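Local coordinates for conserved domain protein (Bacillus anthracis, PDB 3FBQ), which is of unknown function, an all-beta protein whose C-terminal part belongs to an E-set-related family that is itself uncharacterised, at residues I124-D128 and R129-I133. Residues are numbered along the deposited sequence; the frame is centred on the assembly and turned at random.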
loop_
_atom_site.group_PDB
_atom_site.type_symbol
_atom_site.label_atom_id
_atom_site.label_comp_id
_atom_site.label_asym_id
_atom_site.label_seq_id
_atom_site.Cartn_x
_atom_site.Cartn_y
_atom_site.Cartn_z
ATOM N N ILE A 124 -1.220 5.367 -7.781
ATOM C CA ILE A 124 -2.556 5.373 -8.360
ATOM C C ILE A 124 -2.580 4.198 -9.267
ATOM O O ILE A 124 -1.852 4.169 -10.270
ATOM C CB ILE A 124 -2.768 6.593 -9.256
ATOM C CG1 ILE A 124 -2.358 7.851 -8.493
ATOM C CG2 ILE A 124 -4.215 6.691 -9.619
ATOM C CD1 ILE A 124 -3.183 8.090 -7.207
ATOM N N GLU A 125 -3.373 3.208 -8.929
ATOM C CA GLU A 125 -3.539 2.106 -9.854
ATOM C C GLU A 125 -4.617 2.559 -10.777
ATOM O O GLU A 125 -5.503 3.302 -10.369
ATOM C CB GLU A 125 -4.095 0.911 -9.169
ATOM C CG GLU A 125 -3.145 0.019 -8.546
ATOM C CD GLU A 125 -3.721 -1.367 -8.578
ATOM O OE1 GLU A 125 -4.410 -1.723 -7.609
ATOM O OE2 GLU A 125 -3.594 -2.074 -9.595
ATOM N N ILE A 126 -4.526 2.106 -12.015
ATOM C CA ILE A 126 -5.491 2.352 -13.061
ATOM C C ILE A 126 -5.814 0.948 -13.500
ATOM O O ILE A 126 -5.173 0.356 -14.415
ATOM C CB ILE A 126 -4.892 3.105 -14.242
ATOM C CG1 ILE A 126 -4.357 4.480 -13.795
ATOM C CG2 ILE A 126 -5.929 3.221 -15.315
ATOM C CD1 ILE A 126 -3.028 4.877 -14.420
ATOM N N PRO A 127 -6.796 0.372 -12.816
ATOM C CA PRO A 127 -7.069 -0.997 -13.179
ATOM C C PRO A 127 -7.501 -1.069 -14.658
ATOM O O PRO A 127 -7.105 -2.012 -15.344
ATOM C CB PRO A 127 -8.162 -1.389 -12.202
ATOM C CG PRO A 127 -7.943 -0.481 -11.021
ATOM C CD PRO A 127 -7.577 0.822 -11.660
ATOM N N ASP A 128 -8.271 -0.091 -15.174
ATOM C CA ASP A 128 -8.704 -0.179 -16.601
ATOM C C ASP A 128 -7.475 -0.447 -17.465
ATOM O O ASP A 128 -7.483 -1.353 -18.246
ATOM C CB ASP A 128 -9.427 1.084 -17.093
ATOM C CG ASP A 128 -10.838 1.233 -16.525
ATOM O OD1 ASP A 128 -11.157 0.604 -15.486
ATOM O OD2 ASP A 128 -11.643 2.001 -17.121
ATOM N N ARG A 129 -6.394 0.311 -17.269
ATOM C CA ARG A 129 -5.196 0.172 -18.085
ATOM C C ARG A 129 -4.057 -0.664 -17.473
ATOM O O ARG A 129 -2.943 -0.582 -17.928
ATOM C CB ARG A 129 -4.720 1.559 -18.507
ATOM C CG ARG A 129 -4.405 1.631 -20.025
ATOM C CD ARG A 129 -5.187 2.740 -20.783
ATOM N NE ARG A 129 -6.341 3.270 -20.037
ATOM C CZ ARG A 129 -7.500 2.630 -19.800
ATOM N NH1 ARG A 129 -7.695 1.380 -20.246
ATOM N NH2 ARG A 129 -8.481 3.249 -19.113
ATOM N N LYS A 130 -4.341 -1.431 -16.411
ATOM C CA LYS A 130 -3.500 -2.577 -15.947
ATOM C C LYS A 130 -2.124 -2.210 -15.327
ATOM O O LYS A 130 -1.147 -2.952 -15.386
ATOM C CB LYS A 130 -3.303 -3.514 -17.135
ATOM C CG LYS A 130 -3.404 -4.980 -16.825
ATOM C CD LYS A 130 -4.823 -5.387 -16.699
ATOM C CE LYS A 130 -4.973 -6.783 -17.190
ATOM N NZ LYS A 130 -5.511 -6.867 -18.584
ATOM N N LYS A 131 -2.117 -1.077 -14.664
ATOM C CA LYS A 131 -0.998 -0.193 -14.611
ATOM C C LYS A 131 -1.189 0.643 -13.367
ATOM O O LYS A 131 -2.321 0.762 -12.879
ATOM C CB LYS A 131 -1.131 0.764 -15.777
ATOM C CG LYS A 131 0.172 1.245 -16.242
ATOM C CD LYS A 131 -0.030 2.345 -17.233
ATOM C CE LYS A 131 -0.393 3.610 -16.530
ATOM N NZ LYS A 131 -0.931 4.495 -17.571
ATOM N N SER A 132 -0.106 1.238 -12.868
ATOM C CA SER A 132 -0.213 2.167 -11.754
ATOM C C SER A 132 0.719 3.287 -12.108
ATOM O O SER A 132 1.586 3.086 -12.948
ATOM C CB SER A 132 0.236 1.543 -10.454
ATOM O OG SER A 132 1.568 1.072 -10.619
ATOM N N ILE A 133 0.478 4.459 -11.505
ATOM C CA ILE A 133 1.425 5.536 -11.521
ATOM C C ILE A 133 2.122 5.528 -10.157
ATOM O O ILE A 133 1.501 5.757 -9.110
ATOM C CB ILE A 133 0.772 6.900 -11.829
ATOM C CG1 ILE A 133 0.256 6.979 -13.258
ATOM C CG2 ILE A 133 1.769 8.034 -11.672
ATOM C CD1 ILE A 133 -0.973 7.777 -13.304
#
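Ile126 faces two residues of the returning strand at once: its carbonyl O takes weak hydrogen bonds from both Lys130 N (2.8 Å) and Lys131 N (3.4 Å). Lys130 is the extra residue, held in a left-handed backbone conformation (phi 70°). A type I turn from Pro127 to Lys130 reverses the chain, with Asp128 and Arg129 at its corners. Its own i to i+3 hydrogen bond runs from Lys130 N to Pro127 O (3.0 Å), the donor standing above that carbonyl plane rather than on a lone pair. Proline suits the lead into the turn because its ring restricts phi as the chain leaves the strand.

Beyond the bulge the ladder is regular. Ile126 N gives a nearly straight bond to Lys131 O (2.7 Å, N-H...O 170°), and Ile124 and Ile133 exchange two more, while Glu125 and Ser132 form the non-hydrogen-bonded pair between them. On the face carrying the isoleucines, the side chain of Ile126 splits its contacts. CG1, anti to the carbonyl carbon, carries CD1 to Ile133 CD1 (3.7 Å) and to CE of Lys131 (3.6 Å), a residue whose methylene chain runs alongside; CG2 instead meets Arg129 CB at the turn. The Lys131 ammonium continues to a weak bond with Gln64.

At the solvent-facing tip Arg129 bends back over Asp128, forming a long salt bridge with the two flat groups 71° apart. On the other face Glu125 approaches Glu125 of neighbouring subunits, a like-charge cluster that might raise its pKa. Strands 114-126 and 131-144 thus form a beta hairpin with a four-residue loop, whose type I turn ends in a left-handed residue that makes a G1 bulge.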